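PDB 3UP9: putative uncharacterized protein from Actinomyces odontolyticus, which probably serves as the membrane-attached substrate-binding lipoprotein of a methionine uptake system, holding the amino acid between its two lobes. Local coordinates for residues T14-P17 with H18-L22. Numbering follows the deposited sequence.
Sequences TPSP and HAKIL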
ATOM      1  N   THR A  14       5.952   0.491   6.420  1.00 33.29           N
ATOM      2  CA  THR A  14       4.763   0.022   7.164  1.00 34.13           C
ATOM      3  C   THR A  14       5.083  -1.372   7.707  1.00 34.33           C
ATOM      4  O   THR A  14       5.945  -2.091   7.178  1.00 35.67           O
ATOM      5  CB  THR A  14       3.461   0.061   6.313  1.00 34.48           C
ATOM      6  OG1 THR A  14       3.740  -0.443   4.992  1.00 37.19           O
ATOM      7  CG2 THR A  14       2.885   1.512   6.273  1.00 31.83           C
ATOM      8  N   PRO A  15       4.431  -1.784   8.785  1.00 35.08           N
ATOM      9  CA  PRO A  15       4.979  -3.043   9.378  1.00 36.03           C
ATOM     10  C   PRO A  15       4.881  -4.310   8.528  1.00 36.16           C
ATOM     11  O   PRO A  15       5.814  -5.111   8.538  1.00 35.43           O
ATOM     12  CB  PRO A  15       4.170  -3.218  10.639  1.00 35.70           C
ATOM     13  CG  PRO A  15       3.656  -1.868  10.947  1.00 35.70           C
ATOM     14  CD  PRO A  15       3.512  -1.100   9.687  1.00 34.32           C
ATOM     15  N   SER A  16       3.749  -4.524   7.850  1.00 36.87           N
ATOM     16  CA  SER A  16       3.562  -5.761   7.069  1.00 36.78           C
ATOM     17  C   SER A  16       2.954  -5.423   5.732  1.00 35.15           C
ATOM     18  O   SER A  16       1.948  -4.745   5.673  1.00 38.25           O
ATOM     19  CB  SER A  16       2.695  -6.773   7.814  1.00 36.56           C
ATOM     20  OG  SER A  16       2.775  -8.013   7.168  1.00 37.02           O
ATOM     21  N   PRO A  17       3.555  -5.891   4.640  1.00 36.46           N
ATOM     22  CA  PRO A  17       4.770  -6.715   4.483  1.00 37.31           C
ATOM     23  C   PRO A  17       6.143  -6.006   4.613  1.00 38.79           C
ATOM     24  O   PRO A  17       7.186  -6.687   4.776  1.00 38.35           O
ATOM     25  CB  PRO A  17       4.627  -7.268   3.053  1.00 36.23           C
ATOM     26  CG  PRO A  17       3.859  -6.209   2.327  1.00 36.43           C
ATOM     27  CD  PRO A  17       2.886  -5.652   3.343  1.00 36.42           C
ATOM     28  N   HIS A  18       6.144  -4.680   4.518  1.00 35.58           N
ATOM     29  CA  HIS A  18       7.364  -3.958   4.192  1.00 36.78           C
ATOM     30  C   HIS A  18       8.438  -4.126   5.244  1.00 36.94           C
ATOM     31  O   HIS A  18       9.535  -4.534   4.912  1.00 36.41           O
ATOM     32  CB  HIS A  18       7.062  -2.475   3.927  1.00 35.59           C
ATOM     33  CG  HIS A  18       5.933  -2.256   2.955  1.00 34.72           C
ATOM     34  ND1 HIS A  18       4.662  -2.396   3.310  1.00 37.29           N
ATOM     35  CD2 HIS A  18       5.935  -1.920   1.595  1.00 33.16           C
ATOM     36  CE1 HIS A  18       3.883  -2.169   2.223  1.00 37.04           C
ATOM     37  NE2 HIS A  18       4.671  -1.897   1.182  1.00 33.88           N
ATOM     38  N   ALA A  19       8.152  -3.836   6.508  1.00 35.97           N
ATOM     39  CA  ALA A  19       9.182  -4.022   7.538  1.00 37.12           C
ATOM     40  C   ALA A  19       9.593  -5.476   7.655  1.00 38.27           C
ATOM     41  O   ALA A  19      10.759  -5.748   7.866  1.00 39.19           O
ATOM     42  CB  ALA A  19       8.813  -3.423   8.899  1.00 32.80           C
ATOM     43  N   LYS A  20       8.681  -6.423   7.498  1.00 40.27           N
ATOM     44  CA  LYS A  20       9.092  -7.853   7.520  1.00 40.45           C
ATOM     45  C   LYS A  20      10.092  -8.219   6.388  1.00 38.52           C
ATOM     46  O   LYS A  20      11.081  -8.916   6.603  1.00 43.23           O
ATOM     47  CB  LYS A  20       7.870  -8.776   7.457  1.00 41.39           C
ATOM     48  CG  LYS A  20       6.945  -8.647   8.634  1.00 44.34           C
ATOM     49  CD  LYS A  20       5.899  -9.759   8.713  1.00 52.89           C
ATOM     50  CE  LYS A  20       5.247  -9.896  10.106  1.00 63.46           C
ATOM     51  NZ  LYS A  20       5.706 -11.016  11.012  1.00 74.26           N
ATOM     52  N   ILE A  21       9.818  -7.771   5.176  1.00 38.45           N
ATOM     53  CA  ILE A  21      10.693  -7.999   4.012  1.00 37.44           C
ATOM     54  C   ILE A  21      12.048  -7.362   4.308  1.00 38.31           C
ATOM     55  O   ILE A  21      13.084  -7.984   4.097  1.00 37.52           O
ATOM     56  CB  ILE A  21      10.096  -7.400   2.704  1.00 37.41           C
ATOM     57  CG1 ILE A  21       8.804  -8.110   2.295  1.00 36.33           C
ATOM     58  CG2 ILE A  21      11.074  -7.449   1.554  1.00 36.39           C
ATOM     59  CD1 ILE A  21       8.017  -7.274   1.262  1.00 37.14           C
ATOM     60  N   LEU A  22      12.046  -6.136   4.842  1.00 37.14           N
ATOM     61  CA  LEU A  22      13.316  -5.434   5.162  1.00 37.11           C
ATOM     62  C   LEU A  22      14.096  -6.137   6.281  1.00 37.67           C
ATOM     63  O   LEU A  22      15.308  -6.058   6.294  1.00 38.14           O
ATOM     64  CB  LEU A  22      13.119  -3.959   5.516  1.00 36.00           C
ATOM     65  CG  LEU A  22      12.595  -3.000   4.447  1.00 35.28           C
ATOM     66  CD1 LEU A  22      12.359  -1.652   5.111  1.00 30.94           C
ATOM     67  CD2 LEU A  22      13.549  -2.933   3.248  1.00 33.07           C
TER
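With OG1 of Thr-14 set between its own backbone N and carbonyl carbon (chi1 43°) and CG of His-18 anti to its carbonyl carbon (chi1 -50°), the two side chains run alongside each other in the same direction. Thr-14 OG1 comes within 2.7 Å of His-18 ND1, approaching obliquely to the imidazole plane. CG of Pro-17 lies over one face of that ring, displaced toward its rim, 4.2 Å from the His-18 centroid, in a CH-pi contact. Pro-17 CB also meets Ile-21 CD1 at 3.8 Å; both residues are buried, the proline against Trp-236 and the isoleucine against Val-228 and Ile-232 of helix 226-235.

The backbone here is the irregular start of helix 15-28, which follows directly on strand 7-13 and turns its N-terminal end to the ligand cleft, consistent with the two-lobed fold of the periplasmic-binding-protein clan. A cis peptide links Ser-16 to Pro-17, and the first turn widens to pi type: Ala-19 N donates to Thr-14 O at 2.9 Å, while Lys-20 N reaches Pro-15 O only in a weak bond of 3.3 Å. Regular alpha-helical pairing is established with Ile-21 N to Pro-17 O, 2.9 Å and nearly straight. Ser-16 OG turns to Gln-179 OE1, a hydrogen bond that ties this helix start to helix 175-180.

His-18 touches the bound selenomethionine, and its NE2 is hydrogen-bonded to Asn-202 OD1, another pocket residue, while Phe-61 meets the ring edge-to-face. A leucine here would probably leave Asn-202 OD1 without this partner and deprive Pro-17 CG of its aromatic face. The NE2 bond and the packing of Pro-17 and Phe-61 probably limit the rotation of the imidazole beside the ligand.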